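Arsenate Reductase (Corynebacterium glutamicum, PDB 3T38) probably reduces arsenate to arsenite in a thioredoxin-dependent manner, using a low molecular weight tyrosine phosphatase fold. Local coordinates at residues Ala92-Ile97 / Glu195-Arg200. Sequence-based numbering, arbitrary orientation.
Sequences AGRSQI and EEIDGR
The side chains of Ile-97 and Ile-197 cross at about a right angle where helix 94-106 packs on the C-terminal helix 190-211 of the low molecular weight tyrosine phosphatase fold. The segment 92-97 includes the end of the phosphatase signature loop, Cys-88 to Arg-94 with the following Ser-95, and the beginning of helix 94-106. In relatives of this family the loop cradles the oxyanion, so the tip of Ile-197 packs on Arg-94 at the end of a loop that probably belongs to the active site.

The contact illustrates how a small, mostly apolar junction can be made by branched side chains. Both residues point their CB atoms at the opposite helix, and they share one rotamer. In each, CG2 lies anti to the backbone N while CG1 sits beside it (chi1 -60° in Ile-97, -70° in Ile-197). The methyl branches come together directly, Ile-97 CG2 to Ile-197 CG2 at 3.8 Å. The longer branch of Ile-197 is extended, chi2 168°, and reaches past the methyl pair toward Arg-94, and on the way its CD1 touches three atoms of Ile-97: CG2, CB at 4.0 Å and CD1.

Ala-98 and Leu-101 extend the apolar bed for Ile-197 along helix 94-106, and Met-160 from a loop touches both Ile-197 and Arg-94. The guanidinium of Arg-94 turns to acidic partners, forming salt bridges with Glu-187 through NH2 and with Glu-178 through NE. On helix 190-211, Asp-198 takes a salt bridge from Arg-134 at OD2 and a hydrogen bond with Tyr-105 of helix 94-106 at OD1, the latter a polar tie between the two helices. At the far tip of Ile-197, CD1 rests against the backbone of Arg-94, 3.9 Å from its CA and 3.8 Å from its carbonyl O.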
loop_
_atom_site.group_PDB
_atom_site.type_symbol
_atom_site.label_atom_id
_atom_site.label_comp_id
_atom_site.label_asym_id
_atom_site.label_seq_id
_atom_site.Cartn_x
_atom_site.Cartn_y
_atom_site.Cartn_z
ATOM N N ALA A 92 14.308 5.922 -0.764
ATOM C CA ALA A 92 15.002 6.936 -0.052
ATOM C C ALA A 92 16.322 7.363 -0.658
ATOM O O ALA A 92 16.855 8.423 -0.279
ATOM C CB ALA A 92 15.206 6.511 1.327
ATOM N N GLY A 93 16.875 6.561 -1.572
ATOM C CA GLY A 93 18.195 6.831 -2.168
ATOM C C GLY A 93 18.093 6.771 -3.676
ATOM O O GLY A 93 17.519 7.681 -4.322
ATOM N N ARG A 94 18.561 5.647 -4.233
ATOM C CA ARG A 94 18.566 5.378 -5.696
ATOM C C ARG A 94 17.411 5.979 -6.529
ATOM O O ARG A 94 17.648 6.713 -7.502
ATOM C CB ARG A 94 18.573 3.862 -5.948
ATOM C CG ARG A 94 19.892 3.180 -5.582
ATOM C CD ARG A 94 19.765 1.647 -5.589
ATOM N NE ARG A 94 21.040 0.958 -5.422
ATOM C CZ ARG A 94 21.708 0.835 -4.267
ATOM N NH1 ARG A 94 21.243 1.378 -3.136
ATOM N NH2 ARG A 94 22.866 0.166 -4.239
ATOM N N SER A 95 16.168 5.628 -6.200
ATOM C CA SER A 95 15.036 6.114 -7.032
ATOM C C SER A 95 14.779 7.611 -6.886
ATOM O O SER A 95 14.265 8.255 -7.798
ATOM C CB SER A 95 13.740 5.310 -6.813
ATOM O OG SER A 95 13.340 5.251 -5.445
ATOM N N GLN A 96 15.112 8.153 -5.743
ATOM C CA GLN A 96 14.940 9.584 -5.492
ATOM C C GLN A 96 15.994 10.407 -6.212
ATOM O O GLN A 96 15.689 11.477 -6.742
ATOM C CB GLN A 96 14.983 9.880 -3.980
ATOM C CG GLN A 96 13.870 9.183 -3.171
ATOM C CD GLN A 96 12.536 9.945 -3.223
ATOM O OE1 GLN A 96 12.373 10.885 -4.004
ATOM N NE2 GLN A 96 11.576 9.554 -2.367
ATOM N N ILE A 97 17.220 9.908 -6.206
ATOM C CA ILE A 97 18.314 10.459 -6.964
ATOM C C ILE A 97 17.982 10.429 -8.434
ATOM O O ILE A 97 18.117 11.470 -9.109
ATOM C CB ILE A 97 19.628 9.643 -6.758
ATOM C CG1 ILE A 97 20.020 9.661 -5.284
ATOM C CG2 ILE A 97 20.756 10.192 -7.704
ATOM C CD1 ILE A 97 21.144 8.643 -4.941
ATOM N N GLU A 195 26.840 9.711 -8.787
ATOM C CA GLU A 195 27.621 9.844 -10.034
ATOM C C GLU A 195 27.280 8.776 -11.036
ATOM O O GLU A 195 27.177 9.068 -12.203
ATOM C CB GLU A 195 29.120 9.729 -9.791
ATOM C CG GLU A 195 29.582 10.507 -8.618
ATOM C CD GLU A 195 29.963 11.922 -8.989
ATOM O OE1 GLU A 195 29.120 12.581 -9.700
ATOM O OE2 GLU A 195 31.095 12.344 -8.578
ATOM N N GLU A 196 27.160 7.526 -10.590
ATOM C CA GLU A 196 26.814 6.470 -11.535
ATOM C C GLU A 196 25.392 6.676 -12.075
ATOM O O GLU A 196 25.156 6.544 -13.257
ATOM C CB GLU A 196 26.994 5.088 -10.938
ATOM C CG GLU A 196 26.312 4.024 -11.788
ATOM C CD GLU A 196 26.639 2.608 -11.348
ATOM O OE1 GLU A 196 26.962 2.414 -10.137
ATOM O OE2 GLU A 196 26.564 1.691 -12.220
ATOM N N ILE A 197 24.465 7.041 -11.211
ATOM C CA ILE A 197 23.130 7.231 -11.638
ATOM C C ILE A 197 23.004 8.417 -12.616
ATOM O O ILE A 197 22.326 8.308 -13.645
ATOM C CB ILE A 197 22.222 7.426 -10.418
ATOM C CG1 ILE A 197 22.085 6.088 -9.644
ATOM C CG2 ILE A 197 20.834 8.041 -10.835
ATOM C CD1 ILE A 197 21.407 6.334 -8.206
ATOM N N ASP A 198 23.671 9.534 -12.298
ATOM C CA ASP A 198 23.718 10.696 -13.178
ATOM C C ASP A 198 24.182 10.328 -14.596
ATOM O O ASP A 198 23.503 10.664 -15.573
ATOM C CB ASP A 198 24.661 11.764 -12.596
ATOM C CG ASP A 198 24.460 13.149 -13.243
ATOM O OD1 ASP A 198 23.384 13.431 -13.872
ATOM O OD2 ASP A 198 25.370 13.976 -13.114
ATOM N N GLY A 199 25.324 9.653 -14.716
ATOM C CA GLY A 199 25.721 9.103 -16.005
ATOM C C GLY A 199 24.613 8.350 -16.753
ATOM O O GLY A 199 24.476 8.506 -17.978
ATOM N N ARG A 200 23.817 7.545 -16.035
ATOM C CA ARG A 200 22.770 6.741 -16.663
ATOM C C ARG A 200 21.532 7.615 -17.010
ATOM O O ARG A 200 20.853 7.392 -18.019
ATOM C CB ARG A 200 22.343 5.565 -15.752
ATOM C CG ARG A 200 23.403 4.367 -15.651
ATOM C CD ARG A 200 23.001 3.397 -14.535
ATOM N NE ARG A 200 23.610 2.063 -14.584
ATOM C CZ ARG A 200 23.279 1.107 -15.464
ATOM N NH1 ARG A 200 22.379 1.330 -16.436
ATOM N NH2 ARG A 200 23.874 -0.068 -15.390
#